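Local structure of putative capsular polysaccharide biosynthesis protein (Streptococcus pneumoniae serotype 4, 6EWJ) at residues 177-182 / 203-208; 50-55 / 276-281; 188-191 / 196-199. The protein probably acts as a pyridoxal phosphate-dependent sugar aminotransferase of the DegT/DnrJ/EryC1 family, with a role in pneumococcal teichoic acid biosynthesis. One frame throughout, in Å; residues are numbered along the deposited sequence.

Contacts 1, 2 and 3 have centres only about 11 to 12 Å apart, so they form one patch of the core. Along the chain they are nested: contact 3 lies inside the loop closed by contact 1, and both lie inside the much longer loop closed by contact 2. Contact 3 sits on strand 196-200 of the seven-stranded mixed sheet. Contact 1 joins the loops that follow this strand and its neighbour 172-177, where cofactor-binding residues gather. Contact 2 brings helices 40-53 and 268-299 together beside those loops. Hydrogen bonds tie 177-182 to both other contacts, so the loops of the cofactor site are continuous with sheet and helix packing.

Contact 1 of 3, residues 177-182 / 203-208; sequences SAHALG and AVKNFT
The largest buried share on the 177-182 side belongs to L181, whose methyl CD2 rests over one face of the F207 ring. It sits near the root of the ring, 3.5 Å from F207 CG, and also touches F207 CB. With CG anti to the backbone N in L181 (chi1 -178°), the branched end reaches across to the aromatic surface. Leucine suits the place by adding a second methyl to a pocket that also includes Y52, T53 and F199, while F207 offers a flat face.

K205 buries almost as much. Its chain bends at chi2 (65°) and then runs extended, carrying the amine along the 177-182 loop. K205 CG passes 3.4 Å from the carbonyl O of A178. Further out, K205 CE meets the edge of the H179 imidazole close to its plane, 3.6 Å from H179 CD2. A long, flexible lysine suits this path, its carbons making the contact while the amine reaches on. K205 NZ itself stays 4.1 Å from H179 NE2, not bonded to it. H179 is held from its other nitrogen, ND1, which accepts the backbone N-H of A138, while H319 and Y351 pack against it.

No hydrogen bond joins 177-182 and 203-208 directly. A water bridges them, donating to A178 O and accepting from N206 N at 3.2 Å. S177 to A180 form a type I turn, closed by A180 N to S177 O, and the small A178 leaves its CB beside S200.

H179 and S200 bind pyridoxal phosphate in another structure of this protein, and K205 is the predicted lysine for its Schiff base. This apo pocket therefore has the character of a fold type I aminotransferase active site, with lysine and cofactor-binding histidine on adjoining loops after strands of the large sheet.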
ATOM      1  N   SER A 177       3.100   4.791  17.473  1.00 18.35           N
ATOM      2  CA  SER A 177       2.854   6.242  17.628  1.00 18.16           C
ATOM      3  C   SER A 177       1.893   6.830  16.589  1.00 17.37           C
ATOM      4  O   SER A 177       2.007   7.983  16.175  1.00 17.58           O
ATOM      5  CB  SER A 177       4.172   6.995  17.609  1.00 19.10           C
ATOM      6  OG  SER A 177       4.839   6.813  18.839  1.00 20.23           O
ATOM      7  N   ALA A 178       0.910   6.056  16.190  1.00 17.06           N
ATOM      8  CA  ALA A 178      -0.077   6.574  15.282  1.00 17.11           C
ATOM      9  C   ALA A 178      -0.672   7.894  15.841  1.00 17.43           C
ATOM     10  O   ALA A 178      -0.991   8.776  15.083  1.00 17.14           O
ATOM     11  CB  ALA A 178      -1.158   5.520  14.993  1.00 17.04           C
ATOM     12  N   HIS A 179      -0.893   7.953  17.152  1.00 18.39           N
ATOM     13  CA  HIS A 179      -1.544   9.067  17.773  1.00 19.12           C
ATOM     14  C   HIS A 179      -0.571  10.092  18.321  1.00 19.70           C
ATOM     15  O   HIS A 179      -1.005  11.053  18.941  1.00 20.75           O
ATOM     16  CB  HIS A 179      -2.406   8.582  18.940  1.00 20.25           C
ATOM     17  CG  HIS A 179      -3.466   7.593  18.569  1.00 19.81           C
ATOM     18  ND1 HIS A 179      -4.248   6.994  19.522  1.00 20.65           N
ATOM     19  CD2 HIS A 179      -3.907   7.122  17.377  1.00 20.59           C
ATOM     20  CE1 HIS A 179      -5.118   6.183  18.946  1.00 20.65           C
ATOM     21  NE2 HIS A 179      -4.937   6.240  17.635  1.00 19.75           N
ATOM     22  N   ALA A 180       0.731   9.912  18.090  1.00 19.26           N
ATOM     23  CA  ALA A 180       1.755  10.568  18.923  1.00 19.37           C
ATOM     24  C   ALA A 180       2.830  11.347  18.186  1.00 19.73           C
ATOM     25  O   ALA A 180       3.843  11.713  18.795  1.00 19.67           O
ATOM     26  CB  ALA A 180       2.373   9.575  19.895  1.00 19.31           C
ATOM     27  N   LEU A 181       2.593  11.702  16.914  1.00 20.14           N
ATOM     28  CA  LEU A 181       3.557  12.603  16.277  1.00 20.66           C
ATOM     29  C   LEU A 181       3.578  13.943  17.041  1.00 21.54           C
ATOM     30  O   LEU A 181       2.520  14.599  17.184  1.00 21.36           O
ATOM     31  CB  LEU A 181       3.244  12.851  14.841  1.00 20.61           C
ATOM     32  CG  LEU A 181       4.273  13.757  14.130  1.00 20.95           C
ATOM     33  CD1 LEU A 181       5.633  13.069  13.952  1.00 20.64           C
ATOM     34  CD2 LEU A 181       3.670  14.192  12.806  1.00 20.92           C
ATOM     35  N   GLY A 182       4.773  14.318  17.542  1.00 21.76           N
ATOM     36  CA  GLY A 182       4.939  15.520  18.340  1.00 22.12           C
ATOM     37  C   GLY A 182       4.771  15.387  19.846  1.00 22.93           C
ATOM     38  O   GLY A 182       4.924  16.358  20.550  1.00 23.16           O
ATOM     39  N   ALA A 203      -6.182  10.455   7.396  1.00 19.40           N
ATOM     40  CA  ALA A 203      -7.123  11.616   7.360  1.00 20.23           C
ATOM     41  C   ALA A 203      -7.572  12.192   8.705  1.00 20.87           C
ATOM     42  O   ALA A 203      -7.807  13.390   8.820  1.00 22.37           O
ATOM     43  CB  ALA A 203      -8.348  11.285   6.521  1.00 20.72           C
ATOM     44  N   VAL A 204      -7.712  11.327   9.722  1.00 21.00           N
ATOM     45  CA  VAL A 204      -8.267  11.692  11.001  1.00 21.80           C
ATOM     46  C   VAL A 204      -7.188  11.986  12.074  1.00 22.38           C
ATOM     47  O   VAL A 204      -7.540  12.290  13.213  1.00 22.88           O
ATOM     48  CB  VAL A 204      -9.317  10.661  11.531  1.00 21.76           C
ATOM     49  CG1 VAL A 204     -10.345  10.316  10.453  1.00 22.28           C
ATOM     50  CG2 VAL A 204      -8.696   9.369  12.083  1.00 20.81           C
ATOM     51  N   LYS A 205      -5.902  11.930  11.704  1.00 22.40           N
ATOM     52  CA  LYS A 205      -4.806  12.104  12.668  1.00 22.58           C
ATOM     53  C   LYS A 205      -4.384  13.585  12.818  1.00 22.30           C
ATOM     54  O   LYS A 205      -4.876  14.454  12.056  1.00 22.72           O
ATOM     55  CB  LYS A 205      -3.639  11.176  12.315  1.00 22.24           C
ATOM     56  CG  LYS A 205      -3.527   9.995  13.239  1.00 22.90           C
ATOM     57  CD  LYS A 205      -4.724   9.087  13.098  1.00 22.80           C
ATOM     58  CE  LYS A 205      -4.676   7.903  13.987  1.00 22.93           C
ATOM     59  NZ  LYS A 205      -5.871   7.065  13.779  1.00 23.38           N
ATOM     60  N   ASN A 206      -3.591  13.915  13.850  1.00 21.94           N
ATOM     61  CA  ASN A 206      -3.208  15.306  14.083  1.00 22.37           C
ATOM     62  C   ASN A 206      -2.504  15.924  12.876  1.00 22.13           C
ATOM     63  O   ASN A 206      -2.662  17.118  12.600  1.00 24.11           O
ATOM     64  CB  ASN A 206      -2.233  15.467  15.244  1.00 23.00           C
ATOM     65  CG  ASN A 206      -2.892  15.386  16.606  1.00 23.60           C
ATOM     66  OD1 ASN A 206      -4.001  14.850  16.728  1.00 23.53           O
ATOM     67  ND2 ASN A 206      -2.173  15.859  17.649  1.00 24.02           N
ATOM     68  N   PHE A 207      -1.703  15.115  12.210  1.00 20.92           N
ATOM     69  CA  PHE A 207      -0.874  15.494  11.034  1.00 20.64           C
ATOM     70  C   PHE A 207      -1.340  14.542   9.968  1.00 20.09           C
ATOM     71  O   PHE A 207      -1.312  13.347  10.166  1.00 19.53           O
ATOM     72  CB  PHE A 207       0.606  15.261  11.437  1.00 20.66           C
ATOM     73  CG  PHE A 207       1.623  15.455  10.311  1.00 20.66           C
ATOM     74  CD1 PHE A 207       1.805  14.480   9.317  1.00 20.28           C
ATOM     75  CD2 PHE A 207       2.470  16.550  10.325  1.00 21.59           C
ATOM     76  CE1 PHE A 207       2.771  14.639   8.316  1.00 20.53           C
ATOM     77  CE2 PHE A 207       3.417  16.703   9.340  1.00 21.21           C
ATOM     78  CZ  PHE A 207       3.562  15.769   8.325  1.00 20.79           C
ATOM     79  N   THR A 208      -1.801  15.065   8.820  1.00 20.61           N
ATOM     80  CA  THR A 208      -2.421  14.232   7.835  1.00 20.41           C
ATOM     81  C   THR A 208      -1.851  14.390   6.436  1.00 20.81           C
ATOM     82  O   THR A 208      -1.525  15.489   5.976  1.00 21.62           O
ATOM     83  CB  THR A 208      -3.957  14.391   7.811  1.00 20.40           C
ATOM     84  OG1 THR A 208      -4.513  13.297   7.080  1.00 20.56           O
ATOM     85  CG2 THR A 208      -4.391  15.671   7.198  1.00 21.23           C
TER
HETATM   86  O   HOH W   1      -1.839  11.770  15.521  1.00 24.05           O

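Contact 2 of 3, residues 50-55 / 276-281; sequences SLYTQT and VQLDRY
Apolar packing between Y52 and L278 forms one part of this helix-to-helix contact. The methyl CD1 of L278 lies over one face of the Y52 ring, nearer the ring's margin than its centre, and comes 4.1 Å from Y52 CG. The two side chains run antiparallel past one another, and the flat phenol gives the methyl a broad surface.

The second part is aromatic. Y52 and Y281 have their ring centroids 6.0 Å apart and planes at 70°, neither stacked nor edge-to-face. Y52 holds its CG anti to the backbone N (chi1 -174°), which sends the phenol toward the other helix. Its oxygen arrives at the edge of the Y281 ring, near that ring's plane, with Y52 OH 3.2 Å from Y281 CD2. Tyrosine suits position 52 because its ring supplies a face for L278 and its length reaches Y281. At Y281 the polar end matters as well: Y281 OH donates to the carbonyl O of L181.

Hydrogen bonds within 50-55 finish the first helix. T55 N bonds to S50 O at 2.9 Å, and Q54 N bonds weakly to L51 O; with positive phi at Q54 (56°), they make a Schellman motif. Across the same turn, T53 OG1 and T55 OG1 share a hydrogen bond of 2.8 Å, either being a possible donor.

Of the nearby salt bridges, D279 with R48 joins the two helices of this contact, whereas R280 pairs with E23 and D18 in other parts of the chain. Helix 268-299 touches helix 21-31 through V276 and helix 40-53 through L278, while F207 of the loop after strand 196-200 covers L278.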
ATOM      1  N   SER A  50      12.635  13.550  10.360  1.00 21.54           N
ATOM      2  CA  SER A  50      13.787  13.037  11.137  1.00 22.47           C
ATOM      3  C   SER A  50      14.331  14.087  12.122  1.00 23.73           C
ATOM      4  O   SER A  50      14.536  13.802  13.294  1.00 23.90           O
ATOM      5  CB  SER A  50      14.912  12.566  10.236  1.00 22.49           C
ATOM      6  OG  SER A  50      14.544  11.455   9.452  1.00 22.45           O
ATOM      7  N   LEU A  51      14.469  15.316  11.637  1.00 24.78           N
ATOM      8  CA  LEU A  51      14.831  16.427  12.514  1.00 26.36           C
ATOM      9  C   LEU A  51      13.784  16.667  13.596  1.00 25.57           C
ATOM     10  O   LEU A  51      14.129  16.900  14.778  1.00 25.75           O
ATOM     11  CB  LEU A  51      15.074  17.714  11.728  1.00 27.81           C
ATOM     12  CG  LEU A  51      16.249  17.650  10.772  1.00 29.23           C
ATOM     13  CD1 LEU A  51      16.155  18.804   9.792  1.00 30.48           C
ATOM     14  CD2 LEU A  51      17.613  17.694  11.484  1.00 30.89           C
ATOM     15  N   TYR A  52      12.521  16.652  13.206  1.00 24.56           N
ATOM     16  CA  TYR A  52      11.413  16.853  14.150  1.00 24.53           C
ATOM     17  C   TYR A  52      11.358  15.763  15.229  1.00 24.06           C
ATOM     18  O   TYR A  52      11.117  16.081  16.404  1.00 24.51           O
ATOM     19  CB  TYR A  52      10.066  16.974  13.416  1.00 24.06           C
ATOM     20  CG  TYR A  52       8.893  17.318  14.289  1.00 23.84           C
ATOM     21  CD1 TYR A  52       8.690  18.606  14.743  1.00 25.22           C
ATOM     22  CD2 TYR A  52       7.956  16.353  14.644  1.00 23.49           C
ATOM     23  CE1 TYR A  52       7.607  18.934  15.576  1.00 25.38           C
ATOM     24  CE2 TYR A  52       6.871  16.676  15.459  1.00 23.29           C
ATOM     25  CZ  TYR A  52       6.716  17.974  15.933  1.00 24.15           C
ATOM     26  OH  TYR A  52       5.635  18.306  16.760  1.00 23.83           O
ATOM     27  N   THR A  53      11.572  14.508  14.854  1.00 23.19           N
ATOM     28  CA  THR A  53      11.536  13.397  15.810  1.00 23.38           C
ATOM     29  C   THR A  53      12.907  13.071  16.416  1.00 24.40           C
ATOM     30  O   THR A  53      13.010  12.159  17.245  1.00 23.98           O
ATOM     31  CB  THR A  53      10.933  12.077  15.204  1.00 22.01           C
ATOM     32  OG1 THR A  53      11.727  11.651  14.098  1.00 21.74           O
ATOM     33  CG2 THR A  53       9.465  12.261  14.815  1.00 21.11           C
ATOM     34  N   GLN A  54      13.949  13.822  16.031  1.00 26.07           N
ATOM     35  CA  GLN A  54      15.315  13.616  16.535  1.00 27.02           C
ATOM     36  C   GLN A  54      15.799  12.179  16.293  1.00 26.31           C
ATOM     37  O   GLN A  54      16.368  11.526  17.173  1.00 26.20           O
ATOM     38  CB  GLN A  54      15.450  14.027  18.013  1.00 29.04           C
ATOM     39  CG  GLN A  54      15.177  15.514  18.178  1.00 31.23           C
ATOM     40  CD  GLN A  54      15.330  16.019  19.595  1.00 32.87           C
ATOM     41  OE1 GLN A  54      16.092  15.477  20.382  1.00 34.49           O
ATOM     42  NE2 GLN A  54      14.578  17.054  19.931  1.00 34.35           N
ATOM     43  N   THR A  55      15.573  11.720  15.065  1.00 25.53           N
ATOM     44  CA  THR A  55      16.061  10.417  14.625  1.00 25.43           C
ATOM     45  C   THR A  55      16.863  10.630  13.382  1.00 25.51           C
ATOM     46  O   THR A  55      16.718  11.669  12.747  1.00 25.68           O
ATOM     47  CB  THR A  55      14.897   9.444  14.324  1.00 24.65           C
ATOM     48  OG1 THR A  55      13.933  10.099  13.489  1.00 24.17           O
ATOM     49  CG2 THR A  55      14.256   8.986  15.605  1.00 24.54           C
ATOM     50  N   VAL A 276       3.584  20.882   4.296  1.00 22.58           N
ATOM     51  CA  VAL A 276       2.806  22.032   4.735  1.00 23.72           C
ATOM     52  C   VAL A 276       2.244  21.782   6.150  1.00 23.30           C
ATOM     53  O   VAL A 276       2.326  22.660   7.010  1.00 23.90           O
ATOM     54  CB  VAL A 276       1.673  22.370   3.729  1.00 24.06           C
ATOM     55  CG1 VAL A 276       0.735  23.438   4.292  1.00 25.02           C
ATOM     56  CG2 VAL A 276       2.289  22.887   2.445  1.00 24.45           C
ATOM     57  N   GLN A 277       1.701  20.576   6.366  1.00 22.68           N
ATOM     58  CA  GLN A 277       1.226  20.165   7.685  1.00 22.52           C
ATOM     59  C   GLN A 277       2.334  20.320   8.742  1.00 22.72           C
ATOM     60  O   GLN A 277       2.087  20.800   9.881  1.00 22.18           O
ATOM     61  CB  GLN A 277       0.713  18.730   7.656  1.00 21.84           C
ATOM     62  CG  GLN A 277      -0.599  18.561   6.897  1.00 22.31           C
ATOM     63  CD  GLN A 277      -1.837  18.704   7.767  1.00 22.81           C
ATOM     64  OE1 GLN A 277      -2.038  17.921   8.692  1.00 23.31           O
ATOM     65  NE2 GLN A 277      -2.669  19.673   7.472  1.00 23.85           N
ATOM     66  N   LEU A 278       3.555  19.947   8.352  1.00 22.58           N
ATOM     67  CA  LEU A 278       4.685  20.018   9.246  1.00 23.39           C
ATOM     68  C   LEU A 278       5.032  21.491   9.586  1.00 24.55           C
ATOM     69  O   LEU A 278       5.274  21.783  10.733  1.00 24.01           O
ATOM     70  CB  LEU A 278       5.885  19.221   8.728  1.00 23.56           C
ATOM     71  CG  LEU A 278       6.991  19.049   9.788  1.00 24.78           C
ATOM     72  CD1 LEU A 278       6.538  18.252  11.006  1.00 24.46           C
ATOM     73  CD2 LEU A 278       8.193  18.386   9.127  1.00 25.15           C
ATOM     74  N   ASP A 279       4.947  22.406   8.621  1.00 25.50           N
ATOM     75  CA  ASP A 279       5.097  23.871   8.899  1.00 27.36           C
ATOM     76  C   ASP A 279       4.014  24.348   9.865  1.00 28.14           C
ATOM     77  O   ASP A 279       4.266  25.063  10.831  1.00 28.72           O
ATOM     78  CB  ASP A 279       4.931  24.690   7.626  1.00 27.99           C
ATOM     79  CG  ASP A 279       6.050  24.487   6.643  1.00 28.10           C
ATOM     80  OD1 ASP A 279       7.078  23.880   6.980  1.00 28.26           O
ATOM     81  OD2 ASP A 279       5.888  24.928   5.508  1.00 29.06           O
ATOM     82  N   ARG A 280       2.792  23.892   9.586  1.00 27.82           N
ATOM     83  CA  ARG A 280       1.626  24.224  10.405  1.00 28.01           C
ATOM     84  C   ARG A 280       1.585  23.567  11.777  1.00 27.15           C
ATOM     85  O   ARG A 280       0.836  24.026  12.626  1.00 27.37           O
ATOM     86  CB  ARG A 280       0.332  23.862   9.639  1.00 27.90           C
ATOM     87  CG  ARG A 280       0.121  24.751   8.424  1.00 28.64           C
ATOM     88  CD  ARG A 280      -1.133  24.353   7.698  1.00 28.59           C
ATOM     89  NE  ARG A 280      -2.271  24.730   8.509  1.00 28.62           N
ATOM     90  CZ  ARG A 280      -3.442  24.113   8.540  1.00 28.82           C
ATOM     91  NH1 ARG A 280      -3.695  23.025   7.808  1.00 28.11           N
ATOM     92  NH2 ARG A 280      -4.386  24.596   9.348  1.00 29.81           N
ATOM     93  N   TYR A 281       2.382  22.521  11.995  1.00 26.19           N
ATOM     94  CA  TYR A 281       2.196  21.623  13.136  1.00 25.81           C
ATOM     95  C   TYR A 281       2.357  22.232  14.558  1.00 26.23           C
ATOM     96  O   TYR A 281       1.497  21.993  15.385  1.00 25.13           O
ATOM     97  CB  TYR A 281       3.022  20.340  12.998  1.00 24.92           C
ATOM     98  CG  TYR A 281       2.417  19.152  13.769  1.00 24.36           C
ATOM     99  CD1 TYR A 281       1.101  18.794  13.588  1.00 23.98           C
ATOM    100  CD2 TYR A 281       3.209  18.379  14.606  1.00 24.01           C
ATOM    101  CE1 TYR A 281       0.552  17.739  14.305  1.00 24.38           C
ATOM    102  CE2 TYR A 281       2.700  17.334  15.316  1.00 23.78           C
ATOM    103  CZ  TYR A 281       1.367  16.993  15.154  1.00 23.97           C
ATOM    104  OH  TYR A 281       0.858  15.948  15.841  1.00 23.99           O
TER

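Contact 3 of 3, residues 188-191 / 196-199; sequences QPSG and FTSF
T197 turns its two branches apart at chi1 -54°: OG1 stands beside the backbone N, and CG2 is anti to it. Both lean toward the 188-191 backbone, where T197 OG1 approaches G191 CA to 3.5 Å. In F199, CG lies anti to the carbonyl carbon (chi1 -68°), and this carries the ring out so that its far end meets the same loop. F199 CZ lies 3.4 Å from S190 O, with that oxygen at the ring edge and near its plane. Over one face of this ring lies T197 CG2, two residues back in the strand.

Such alternation is what a β-strand provides: T197 and F199 point to one side, F196 and S198 to the other, against helix 64-74. The strand belongs to the seven-stranded mixed sheet of the fold type I aminotransferase large domain. Its backbone bonds to 172-177 and, antiparallel, to 213-217, so the 188-191 segment packs over the sheet instead of extending it.

Two waters carry the polar side of the contact, both gripping the T197 hydroxyl. One accepts from T197 OG1 at 2.7 Å and donates to G191 O at 2.8 Å. The other donates to T197 OG1, also at 2.7 Å, and accepts from G191 N. Threonine fits here by offering a hydroxyl that donates and accepts together with a methyl for the phenyl. G191 has positive phi (112°), a backbone shape that glycine tolerates readily, and its bare CA suits the site by leaving F199 CZ and the carbonyl O of S190 uncrowded. Neighbouring S190 OG shares a hydrogen bond with S177 OG, on the adjacent strand 172-177.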
ATOM      1  N   GLN A 188      11.824  14.205  25.340  1.00 29.56           N
ATOM      2  CA  GLN A 188      12.316  13.657  24.071  1.00 29.43           C
ATOM      3  C   GLN A 188      11.137  13.327  23.157  1.00 27.19           C
ATOM      4  O   GLN A 188      10.139  12.783  23.636  1.00 26.00           O
ATOM      5  CB  GLN A 188      13.120  12.392  24.276  1.00 31.09           C
ATOM      6  CG  GLN A 188      14.179  12.353  25.363  1.00 33.88           C
ATOM      7  CD  GLN A 188      14.428  10.910  25.811  1.00 36.02           C
ATOM      8  OE1 GLN A 188      15.407  10.304  25.414  1.00 38.55           O
ATOM      9  NE2 GLN A 188      13.508  10.346  26.640  1.00 36.75           N
ATOM     10  N   PRO A 189      11.259  13.595  21.851  1.00 25.95           N
ATOM     11  CA  PRO A 189      10.126  13.376  20.924  1.00 24.56           C
ATOM     12  C   PRO A 189       9.877  11.937  20.673  1.00 23.80           C
ATOM     13  O   PRO A 189      10.811  11.143  20.561  1.00 24.26           O
ATOM     14  CB  PRO A 189      10.570  14.085  19.628  1.00 24.54           C
ATOM     15  CG  PRO A 189      11.994  14.435  19.809  1.00 25.42           C
ATOM     16  CD  PRO A 189      12.335  14.395  21.245  1.00 26.12           C
ATOM     17  N   SER A 190       8.609  11.577  20.571  1.00 23.58           N
ATOM     18  CA  SER A 190       8.234  10.224  20.134  1.00 23.14           C
ATOM     19  C   SER A 190       8.912  10.031  18.787  1.00 22.27           C
ATOM     20  O   SER A 190       9.052  11.012  18.010  1.00 21.91           O
ATOM     21  CB  SER A 190       6.727  10.040  20.058  1.00 22.98           C
ATOM     22  OG  SER A 190       6.430   8.643  20.065  1.00 23.86           O
ATOM     23  N   GLY A 191       9.446   8.842  18.578  1.00 21.65           N
ATOM     24  CA  GLY A 191      10.356   8.575  17.454  1.00 21.87           C
ATOM     25  C   GLY A 191      11.771   8.294  17.958  1.00 23.05           C
ATOM     26  O   GLY A 191      12.408   7.373  17.495  1.00 22.73           O
ATOM     27  N   PHE A 196      12.243   1.272  17.500  1.00 22.27           N
ATOM     28  CA  PHE A 196      11.611   1.686  16.239  1.00 20.67           C
ATOM     29  C   PHE A 196      10.271   2.319  16.578  1.00 19.84           C
ATOM     30  O   PHE A 196       9.657   1.974  17.621  1.00 19.95           O
ATOM     31  CB  PHE A 196      11.372   0.479  15.290  1.00 20.51           C
ATOM     32  CG  PHE A 196      12.610  -0.185  14.795  1.00 21.04           C
ATOM     33  CD1 PHE A 196      13.284  -1.106  15.589  1.00 22.00           C
ATOM     34  CD2 PHE A 196      13.075   0.051  13.521  1.00 21.08           C
ATOM     35  CE1 PHE A 196      14.426  -1.730  15.133  1.00 22.60           C
ATOM     36  CE2 PHE A 196      14.208  -0.582  13.036  1.00 21.79           C
ATOM     37  CZ  PHE A 196      14.895  -1.470  13.845  1.00 22.70           C
ATOM     38  N   THR A 197       9.805   3.210  15.704  1.00 19.03           N
ATOM     39  CA  THR A 197       8.509   3.862  15.869  1.00 18.59           C
ATOM     40  C   THR A 197       7.751   3.919  14.533  1.00 18.28           C
ATOM     41  O   THR A 197       8.338   4.283  13.497  1.00 18.28           O
ATOM     42  CB  THR A 197       8.663   5.279  16.467  1.00 18.84           C
ATOM     43  OG1 THR A 197       9.419   5.206  17.690  1.00 18.94           O
ATOM     44  CG2 THR A 197       7.317   5.926  16.749  1.00 18.26           C
ATOM     45  N   SER A 198       6.453   3.615  14.568  1.00 17.83           N
ATOM     46  CA  SER A 198       5.533   3.952  13.459  1.00 17.73           C
ATOM     47  C   SER A 198       4.616   5.115  13.785  1.00 17.03           C
ATOM     48  O   SER A 198       4.041   5.185  14.850  1.00 17.07           O
ATOM     49  CB  SER A 198       4.619   2.752  13.039  1.00 17.87           C
ATOM     50  OG  SER A 198       4.046   2.185  14.185  1.00 19.80           O
ATOM     51  N   PHE A 199       4.427   5.962  12.805  1.00 16.77           N
ATOM     52  CA  PHE A 199       3.515   7.080  12.845  1.00 16.59           C
ATOM     53  C   PHE A 199       2.454   6.967  11.774  1.00 16.39           C
ATOM     54  O   PHE A 199       2.666   6.323  10.717  1.00 16.43           O
ATOM     55  CB  PHE A 199       4.294   8.378  12.585  1.00 17.00           C
ATOM     56  CG  PHE A 199       5.254   8.761  13.688  1.00 17.34           C
ATOM     57  CD1 PHE A 199       4.793   9.347  14.847  1.00 17.60           C
ATOM     58  CD2 PHE A 199       6.643   8.578  13.534  1.00 18.06           C
ATOM     59  CE1 PHE A 199       5.669   9.700  15.889  1.00 18.15           C
ATOM     60  CE2 PHE A 199       7.527   8.939  14.553  1.00 18.10           C
ATOM     61  CZ  PHE A 199       7.035   9.513  15.709  1.00 18.73           C
TER
HETATM   62  O   HOH W   2      12.073   4.640  17.410  1.00 13.95           O
HETATM   63  O   HOH W   3       9.669   6.294  20.150  1.00 16.65           O